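Local coordinates for protein acyl-coa oxidase (Arabidopsis thaliana, PDB 1W07) that oxidises long- and medium-chain acyl-CoAs to 2-trans-enoyl-CoAs with FAD, passing electrons to oxygen to give hydrogen peroxide in peroxisomal fatty acid breakdown, at residues B[21-24]-B[28-31]; B[189-192]-B[197-200]; B[541-544]-B[548-551]. The protein carries 1 engineered substitution. All coordinates share one frame; numbering follows the deposited sequence.

Contact 1. Residues B[21-24]-B[28-31]; sequences MKIV and SRHA
I23 packs against the start of the next helix, and both of its branches are used. The methyl CG2 meets the first turn: it lies 3.8 Å from S28 C and 3.9 Å from R29 N. It also touches the base of the arginine chain, with CG2 4.0 Å from R29 CG. The longer branch reaches the guanidinium. There CD1 stands over one face, off towards the rim, 4.2 Å from both R29 NE and R29 NH2. CG1 lies beside the backbone N of I23 (chi1 -57°) and CG2 beside its carbonyl carbon, which lets the two methyls span S28 and R29. The arginine chain bends at chi3 (76°), which brings the flat group back over CD1. The contact is apolar despite the charged group. I23 O and S28 N are 3.5 Å apart, but the angle is too poor for a bond.

Behind this, the S28 side chain caps the next helix. Its OG accepts from A31 N at 3.0 Å, nearly straight at 168°. F32, one residue further on, also touches I23. S28 is the N-cap of helix 29-43, which follows helix 18-26 after a short turn in the N-terminal helical domain.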
ATOM      1  N   MET B  21     -30.828  -6.471  -0.942  1.00 20.62           N
ATOM      2  CA  MET B  21     -29.480  -6.496  -0.381  1.00 19.08           C
ATOM      3  C   MET B  21     -29.070  -5.079   0.016  1.00 20.17           C
ATOM      4  O   MET B  21     -28.294  -4.897   0.949  1.00 19.27           O
ATOM      5  CB  MET B  21     -28.476  -7.044  -1.395  1.00 19.61           C
ATOM      6  CG  MET B  21     -27.095  -7.290  -0.797  1.00 18.84           C
ATOM      7  SD  MET B  21     -27.128  -8.517   0.527  1.00 18.15           S
ATOM      8  CE  MET B  21     -26.794 -10.024  -0.397  1.00 18.30           C
ATOM      9  N   LYS B  22     -29.575  -4.076  -0.706  1.00 20.96           N
ATOM     10  CA  LYS B  22     -29.250  -2.675  -0.403  1.00 19.17           C
ATOM     11  C   LYS B  22     -29.705  -2.320   1.002  1.00 18.59           C
ATOM     12  O   LYS B  22     -29.038  -1.567   1.709  1.00 18.66           O
ATOM     13  CB  LYS B  22     -29.925  -1.716  -1.394  1.00 16.92           C
ATOM     14  CG  LYS B  22     -29.292  -1.704  -2.786  1.00 18.58           C
ATOM     15  CD  LYS B  22     -29.970  -0.686  -3.707  1.00 20.01           C
ATOM     16  CE  LYS B  22     -29.212  -0.574  -5.028  1.00 20.52           C
ATOM     17  NZ  LYS B  22     -29.867   0.379  -5.967  1.00 25.02           N
ATOM     18  N   ILE B  23     -30.857  -2.852   1.404  1.00 21.92           N
ATOM     19  CA  ILE B  23     -31.399  -2.592   2.740  1.00 22.27           C
ATOM     20  C   ILE B  23     -30.525  -3.254   3.806  1.00 20.13           C
ATOM     21  O   ILE B  23     -30.330  -2.709   4.891  1.00 22.85           O
ATOM     22  CB  ILE B  23     -32.831  -3.137   2.869  1.00 24.49           C
ATOM     23  CG1 ILE B  23     -33.720  -2.502   1.789  1.00 25.54           C
ATOM     24  CG2 ILE B  23     -33.368  -2.872   4.279  1.00 23.89           C
ATOM     25  CD1 ILE B  23     -33.748  -0.990   1.837  1.00 29.43           C
ATOM     26  N   VAL B  24     -30.015  -4.440   3.496  1.00 21.59           N
ATOM     27  CA  VAL B  24     -29.148  -5.158   4.421  1.00 23.94           C
ATOM     28  C   VAL B  24     -27.898  -4.317   4.706  1.00 22.55           C
ATOM     29  O   VAL B  24     -27.497  -4.149   5.858  1.00 22.97           O
ATOM     30  CB  VAL B  24     -28.687  -6.517   3.824  1.00 26.78           C
ATOM     31  CG1 VAL B  24     -27.674  -7.175   4.747  1.00 27.02           C
ATOM     32  CG2 VAL B  24     -29.886  -7.434   3.594  1.00 24.13           C
ATOM     33  N   SER B  28     -31.161  -0.736   7.613  1.00 28.51           N
ATOM     34  CA  SER B  28     -32.614  -0.586   7.748  1.00 27.33           C
ATOM     35  C   SER B  28     -33.133   0.203   6.550  1.00 28.42           C
ATOM     36  O   SER B  28     -32.344   0.737   5.768  1.00 27.38           O
ATOM     37  CB  SER B  28     -32.973   0.162   9.037  1.00 27.54           C
ATOM     38  OG  SER B  28     -32.640   1.539   8.961  1.00 27.36           O
ATOM     39  N   ARG B  29     -34.452   0.271   6.397  1.00 28.99           N
ATOM     40  CA  ARG B  29     -35.037   1.011   5.282  1.00 30.22           C
ATOM     41  C   ARG B  29     -34.931   2.509   5.545  1.00 27.67           C
ATOM     42  O   ARG B  29     -34.808   3.308   4.618  1.00 29.61           O
ATOM     43  CB  ARG B  29     -36.509   0.621   5.074  1.00 31.62           C
ATOM     44  CG  ARG B  29     -36.741  -0.878   4.825  1.00 36.40           C
ATOM     45  CD  ARG B  29     -38.041  -1.139   4.050  1.00 35.58           C
ATOM     46  NE  ARG B  29     -37.866  -0.815   2.634  1.00 39.35           N
ATOM     47  CZ  ARG B  29     -37.910  -1.708   1.647  1.00 38.25           C
ATOM     48  NH1 ARG B  29     -38.144  -2.993   1.908  1.00 38.68           N
ATOM     49  NH2 ARG B  29     -37.668  -1.330   0.400  1.00 38.31           N
ATOM     50  N   HIS B  30     -34.970   2.888   6.816  1.00 28.51           N
ATOM     51  CA  HIS B  30     -34.871   4.293   7.181  1.00 29.71           C
ATOM     52  C   HIS B  30     -33.467   4.789   6.857  1.00 28.72           C
ATOM     53  O   HIS B  30     -33.296   5.827   6.214  1.00 31.06           O
ATOM     54  CB  HIS B  30     -35.137   4.483   8.671  1.00 25.64           C
ATOM     55  CG  HIS B  30     -34.859   5.869   9.160  1.00 29.65           C
ATOM     56  ND1 HIS B  30     -35.625   6.955   8.799  1.00 29.56           N
ATOM     57  CD2 HIS B  30     -33.879   6.349   9.963  1.00 28.69           C
ATOM     58  CE1 HIS B  30     -35.132   8.046   9.360  1.00 31.32           C
ATOM     59  NE2 HIS B  30     -34.071   7.706  10.071  1.00 32.18           N
ATOM     60  N   ALA B  31     -32.463   4.042   7.305  1.00 25.38           N
ATOM     61  CA  ALA B  31     -31.086   4.426   7.056  1.00 28.18           C
ATOM     62  C   ALA B  31     -30.857   4.514   5.549  1.00 27.15           C
ATOM     63  O   ALA B  31     -30.310   5.499   5.048  1.00 26.43           O
ATOM     64  CB  ALA B  31     -30.130   3.405   7.698  1.00 23.33           C
TER

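Contact 2. Residues B[189-192]-B[197-200]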
ATOM      1  N   TYR B 189      -4.501  18.788  25.911  1.00 22.01           N
ATOM      2  CA  TYR B 189      -4.168  17.811  26.939  1.00 23.86           C
ATOM      3  C   TYR B 189      -2.730  18.018  27.413  1.00 22.48           C
ATOM      4  O   TYR B 189      -1.797  18.100  26.614  1.00 25.54           O
ATOM      5  CB  TYR B 189      -4.393  16.377  26.423  1.00 20.27           C
ATOM      6  CG  TYR B 189      -5.864  16.056  26.253  1.00 23.56           C
ATOM      7  CD1 TYR B 189      -6.546  16.424  25.092  1.00 22.32           C
ATOM      8  CD2 TYR B 189      -6.601  15.474  27.291  1.00 21.44           C
ATOM      9  CE1 TYR B 189      -7.922  16.226  24.970  1.00 24.36           C
ATOM     10  CE2 TYR B 189      -7.982  15.282  27.180  1.00 22.04           C
ATOM     11  CZ  TYR B 189      -8.637  15.663  26.019  1.00 25.54           C
ATOM     12  OH  TYR B 189     -10.003  15.535  25.922  1.00 21.72           O
ATOM     13  N   ALA B 190      -2.573  18.128  28.726  1.00 24.62           N
ATOM     14  CA  ALA B 190      -1.269  18.360  29.329  1.00 24.01           C
ATOM     15  C   ALA B 190      -1.236  17.783  30.730  1.00 24.73           C
ATOM     16  O   ALA B 190      -2.271  17.422  31.293  1.00 25.07           O
ATOM     17  CB  ALA B 190      -0.979  19.866  29.384  1.00 24.81           C
ATOM     18  N   ARG B 191      -0.035  17.704  31.286  1.00 25.34           N
ATOM     19  CA  ARG B 191       0.160  17.188  32.630  1.00 28.33           C
ATOM     20  C   ARG B 191      -0.386  18.215  33.614  1.00 27.64           C
ATOM     21  O   ARG B 191       0.040  19.373  33.618  1.00 27.74           O
ATOM     22  CB  ARG B 191       1.652  16.964  32.886  1.00 27.16           C
ATOM     23  CG  ARG B 191       2.378  16.274  31.733  1.00 28.95           C
ATOM     24  CD  ARG B 191       3.711  15.689  32.186  1.00 29.10           C
ATOM     25  NE  ARG B 191       3.501  14.507  33.012  1.00 33.44           N
ATOM     26  CZ  ARG B 191       3.297  13.283  32.535  1.00 34.74           C
ATOM     27  NH1 ARG B 191       3.293  13.061  31.225  1.00 26.94           N
ATOM     28  NH2 ARG B 191       3.061  12.280  33.373  1.00 35.08           N
ATOM     29  N   LEU B 192      -1.333  17.798  34.442  1.00 29.81           N
ATOM     30  CA  LEU B 192      -1.923  18.698  35.429  1.00 31.07           C
ATOM     31  C   LEU B 192      -0.938  18.893  36.587  1.00 32.50           C
ATOM     32  O   LEU B 192      -0.599  17.948  37.299  1.00 34.52           O
ATOM     33  CB  LEU B 192      -3.238  18.110  35.946  1.00 31.19           C
ATOM     34  CG  LEU B 192      -4.256  19.060  36.580  1.00 35.08           C
ATOM     35  CD1 LEU B 192      -5.466  18.260  37.027  1.00 37.00           C
ATOM     36  CD2 LEU B 192      -3.646  19.790  37.760  1.00 34.60           C
ATOM     37  N   LYS B 197       2.841  19.022  42.427  1.00 34.97           N
ATOM     38  CA  LYS B 197       2.687  17.621  42.071  1.00 35.08           C
ATOM     39  C   LYS B 197       2.100  17.441  40.678  1.00 32.99           C
ATOM     40  O   LYS B 197       1.257  18.226  40.249  1.00 31.15           O
ATOM     41  CB  LYS B 197       1.790  16.917  43.092  1.00 34.86           C
ATOM     42  CG  LYS B 197       1.617  15.428  42.825  1.00 38.58           C
ATOM     43  CD  LYS B 197       0.819  14.741  43.927  1.00 39.47           C
ATOM     44  CE  LYS B 197       0.812  13.230  43.734  1.00 41.10           C
ATOM     45  NZ  LYS B 197       2.195  12.678  43.764  1.00 40.91           N
ATOM     46  N   ASP B 198       2.557  16.401  39.985  1.00 31.68           N
ATOM     47  CA  ASP B 198       2.084  16.060  38.643  1.00 30.53           C
ATOM     48  C   ASP B 198       0.936  15.058  38.802  1.00 31.25           C
ATOM     49  O   ASP B 198       1.152  13.936  39.259  1.00 32.62           O
ATOM     50  CB  ASP B 198       3.219  15.409  37.842  1.00 31.99           C
ATOM     51  CG  ASP B 198       2.874  15.213  36.372  1.00 32.97           C
ATOM     52  OD1 ASP B 198       1.721  14.839  36.065  1.00 30.77           O
ATOM     53  OD2 ASP B 198       3.767  15.424  35.523  1.00 33.22           O
ATOM     54  N   TYR B 199      -0.276  15.449  38.422  1.00 31.00           N
ATOM     55  CA  TYR B 199      -1.431  14.564  38.551  1.00 31.57           C
ATOM     56  C   TYR B 199      -1.857  13.860  37.264  1.00 30.78           C
ATOM     57  O   TYR B 199      -2.959  13.313  37.181  1.00 31.46           O
ATOM     58  CB  TYR B 199      -2.627  15.336  39.121  1.00 33.37           C
ATOM     59  CG  TYR B 199      -2.491  15.670  40.587  1.00 34.73           C
ATOM     60  CD1 TYR B 199      -1.829  16.826  41.006  1.00 35.00           C
ATOM     61  CD2 TYR B 199      -3.005  14.817  41.560  1.00 34.99           C
ATOM     62  CE1 TYR B 199      -1.688  17.121  42.366  1.00 36.99           C
ATOM     63  CE2 TYR B 199      -2.868  15.100  42.916  1.00 37.03           C
ATOM     64  CZ  TYR B 199      -2.211  16.251  43.312  1.00 37.15           C
ATOM     65  OH  TYR B 199      -2.081  16.534  44.653  1.00 42.63           O
ATOM     66  N   GLY B 200      -0.995  13.872  36.256  1.00 31.99           N
ATOM     67  CA  GLY B 200      -1.337  13.204  35.015  1.00 31.01           C
ATOM     68  C   GLY B 200      -1.974  14.067  33.941  1.00 30.70           C
ATOM     69  O   GLY B 200      -2.183  15.270  34.112  1.00 30.50           O
TER
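This is an antiparallel strand pairing with a beta bulge, near the turn of a beta hairpin. Strand 185-194 runs out and strand 197-207 returns, in the acyl-CoA dehydrogenase-like middle domain. The short segments approach to 4.9 Å at 139°, so they are markedly twisted from an exact antiparallel course. Strand 185-194 also pairs with strands 133-136 and 152-156, which places this hairpin in a larger mixed sheet. The side chain of A190 lies about 12 Å from the bound FAD.

Two backbone bonds join the two segments, both through L192. L192 N donates to G200 O at 2.7 Å, and Y199 N donates to L192 O at 2.8 Å. Both are nearly straight. L192 is thus set against both Y199 and G200, which makes the bulge. G200 has a positive phi (94°), as suits a glycine. Beyond it, A190 pairs with H202. Two CA-H...O contacts add to the bonds: R191 CA meets G200 O, and D198 CA meets L192 O. L192 CB and Y199 CB make a looser apolar contact at 4.3 Å. The Y199 ring stacks with Y267, and K197 CG lies over one of its faces, 3.7 Å above the plane.

A salt bridge ties R191 to D198. The arginine bends at chi3, which turns NE towards the acid. NH1 of the same guanidinium is bound by the backbone oxygens of Q147 and L149, so NE and NH1 are both engaged. The two oxygens of D198 divide the work. OD1 accepts from G200 N at 2.9 Å, closing an Asx turn that holds the carboxylate in place. OD2 takes R191 NE on its syn lone pair at 2.7 Å, in the guanidinium plane, with the carboxylate turned 62° from that plane.

Contact 3. Residues B[541-544]-B[548-551]; sequences QDIG and VKKQ
K549 makes the direct polar link from the helix to the loop before it. Its NZ donates to Q541 O at 2.7 Å, nearly in line with the C=O bond. The chain starts extended, with CG anti to the backbone N (chi1 176°), and then bends at chi3. This carries the ammonium back over the loop. L539 O also accepts from NZ, so one charge gathers two backbone carbonyls.

A water makes a second bridge. It donates to I543 O at 2.7 Å and accepts from K549 N at 3.2 Å. It thereby serves an amide in the first turn of the helix.

I543 carries the apolar contacts. I543 and V548 cross at about a right angle, with CG2 of I543 3.8 Å from CG1 of V548. The other branch of I543 runs to the lysine chain, with CD1 4.0 Å from K549 CE. Apart from these pairs, G544 O makes a van der Waals contact with V548 CG2 at 3.7 Å.

The segment 541-544 belongs to the connection between helix 516-538 and helix 548-566. Helix 18-26 packs on the same apolar patch: V24 touches both I543 and V548, while M21 and D20 touch V548.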
ATOM      1  N   GLN B 541     -30.213 -14.498  11.748  1.00 32.69           N
ATOM      2  CA  GLN B 541     -31.304 -13.535  11.806  1.00 31.89           C
ATOM      3  C   GLN B 541     -32.234 -13.726  10.610  1.00 33.66           C
ATOM      4  O   GLN B 541     -31.915 -14.452   9.662  1.00 32.94           O
ATOM      5  CB  GLN B 541     -30.752 -12.111  11.786  1.00 33.94           C
ATOM      6  CG  GLN B 541     -29.991 -11.692  13.047  1.00 34.02           C
ATOM      7  CD  GLN B 541     -29.379 -10.305  12.918  1.00 34.14           C
ATOM      8  OE1 GLN B 541     -29.810  -9.502  12.088  1.00 32.66           O
ATOM      9  NE2 GLN B 541     -28.382 -10.012  13.747  1.00 29.08           N
ATOM     10  N   ASP B 542     -33.398 -13.085  10.656  1.00 34.81           N
ATOM     11  CA  ASP B 542     -34.347 -13.177   9.556  1.00 34.30           C
ATOM     12  C   ASP B 542     -33.984 -12.100   8.541  1.00 32.08           C
ATOM     13  O   ASP B 542     -34.119 -10.905   8.809  1.00 32.39           O
ATOM     14  CB  ASP B 542     -35.768 -12.962  10.066  1.00 38.31           C
ATOM     15  N   ILE B 543     -33.506 -12.525   7.378  1.00 31.28           N
ATOM     16  CA  ILE B 543     -33.118 -11.594   6.322  1.00 29.16           C
ATOM     17  C   ILE B 543     -33.936 -11.864   5.060  1.00 26.59           C
ATOM     18  O   ILE B 543     -33.726 -12.861   4.372  1.00 25.12           O
ATOM     19  CB  ILE B 543     -31.611 -11.731   6.002  1.00 28.14           C
ATOM     20  CG1 ILE B 543     -30.801 -11.685   7.302  1.00 27.27           C
ATOM     21  CG2 ILE B 543     -31.165 -10.596   5.091  1.00 25.78           C
ATOM     22  CD1 ILE B 543     -29.409 -12.245   7.161  1.00 28.07           C
ATOM     23  N   GLY B 544     -34.865 -10.966   4.755  1.00 27.60           N
ATOM     24  CA  GLY B 544     -35.710 -11.143   3.587  1.00 30.92           C
ATOM     25  C   GLY B 544     -35.048 -10.840   2.255  1.00 30.37           C
ATOM     26  O   GLY B 544     -34.018 -10.170   2.201  1.00 30.07           O
ATOM     27  N   VAL B 548     -31.042 -13.525  -1.065  1.00 19.78           N
ATOM     28  CA  VAL B 548     -30.212 -12.625  -0.276  1.00 19.52           C
ATOM     29  C   VAL B 548     -29.382 -13.375   0.773  1.00 21.72           C
ATOM     30  O   VAL B 548     -28.144 -13.335   0.753  1.00 15.55           O
ATOM     31  CB  VAL B 548     -31.101 -11.557   0.419  1.00 21.30           C
ATOM     32  CG1 VAL B 548     -30.284 -10.677   1.358  1.00 21.19           C
ATOM     33  CG2 VAL B 548     -31.774 -10.701  -0.645  1.00 21.80           C
ATOM     34  N   LYS B 549     -30.060 -14.079   1.678  1.00 20.25           N
ATOM     35  CA  LYS B 549     -29.346 -14.799   2.722  1.00 23.51           C
ATOM     36  C   LYS B 549     -28.348 -15.796   2.141  1.00 22.73           C
ATOM     37  O   LYS B 549     -27.275 -15.997   2.698  1.00 25.17           O
ATOM     38  CB  LYS B 549     -30.329 -15.511   3.664  1.00 26.59           C
ATOM     39  CG  LYS B 549     -29.625 -16.355   4.733  1.00 32.14           C
ATOM     40  CD  LYS B 549     -30.575 -16.946   5.769  1.00 34.24           C
ATOM     41  CE  LYS B 549     -30.979 -15.918   6.810  1.00 36.28           C
ATOM     42  NZ  LYS B 549     -31.646 -16.561   7.976  1.00 37.27           N
ATOM     43  N   LYS B 550     -28.703 -16.405   1.015  1.00 23.39           N
ATOM     44  CA  LYS B 550     -27.827 -17.371   0.369  1.00 21.99           C
ATOM     45  C   LYS B 550     -26.500 -16.730  -0.048  1.00 22.19           C
ATOM     46  O   LYS B 550     -25.422 -17.314   0.142  1.00 17.66           O
ATOM     47  CB  LYS B 550     -28.531 -17.956  -0.853  1.00 25.66           C
ATOM     48  CG  LYS B 550     -27.667 -18.859  -1.707  1.00 28.89           C
ATOM     49  CD  LYS B 550     -27.285 -20.140  -0.979  1.00 33.42           C
ATOM     50  CE  LYS B 550     -26.382 -21.001  -1.844  1.00 37.02           C
ATOM     51  NZ  LYS B 550     -26.994 -21.209  -3.183  1.00 38.85           N
ATOM     52  N   GLN B 551     -26.571 -15.536  -0.626  1.00 18.42           N
ATOM     53  CA  GLN B 551     -25.347 -14.861  -1.032  1.00 18.36           C
ATOM     54  C   GLN B 551     -24.534 -14.427   0.186  1.00 17.99           C
ATOM     55  O   GLN B 551     -23.315 -14.480   0.152  1.00 17.07           O
ATOM     56  CB  GLN B 551     -25.667 -13.670  -1.937  1.00 20.95           C
ATOM     57  CG  GLN B 551     -26.185 -14.091  -3.300  1.00 19.26           C
ATOM     58  CD  GLN B 551     -25.305 -15.144  -3.937  1.00 23.93           C
ATOM     59  OE1 GLN B 551     -24.102 -14.941  -4.109  1.00 23.69           O
ATOM     60  NE2 GLN B 551     -25.896 -16.285  -4.285  1.00 22.74           N
TER
HETATM   61  O   HOH W   1     -33.246 -14.098   2.027  1.00 30.19           O

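Contacts 1 and 3 are surface contacts on the same side of the chain's centre. Contact 2 lies on the opposite side, with its centre 47 Å from that of contact 1 and 53 Å from that of contact 3. None is fully core; contact 2 is the more buried. Contacts 1 and 3 touch, although far apart in sequence: V24 CG2 packs on I543 CG2 at 3.7 Å. Contact 1 joins helix 18-26 to the start of helix 29-43 by apolar packing alone, beside a serine cap inside its second segment. Contact 3 joins a loop to the start of helix 548-566 by a lysine, a water and apolar packing. Contact 2 instead relies on strand backbone bonds and a salt bridge.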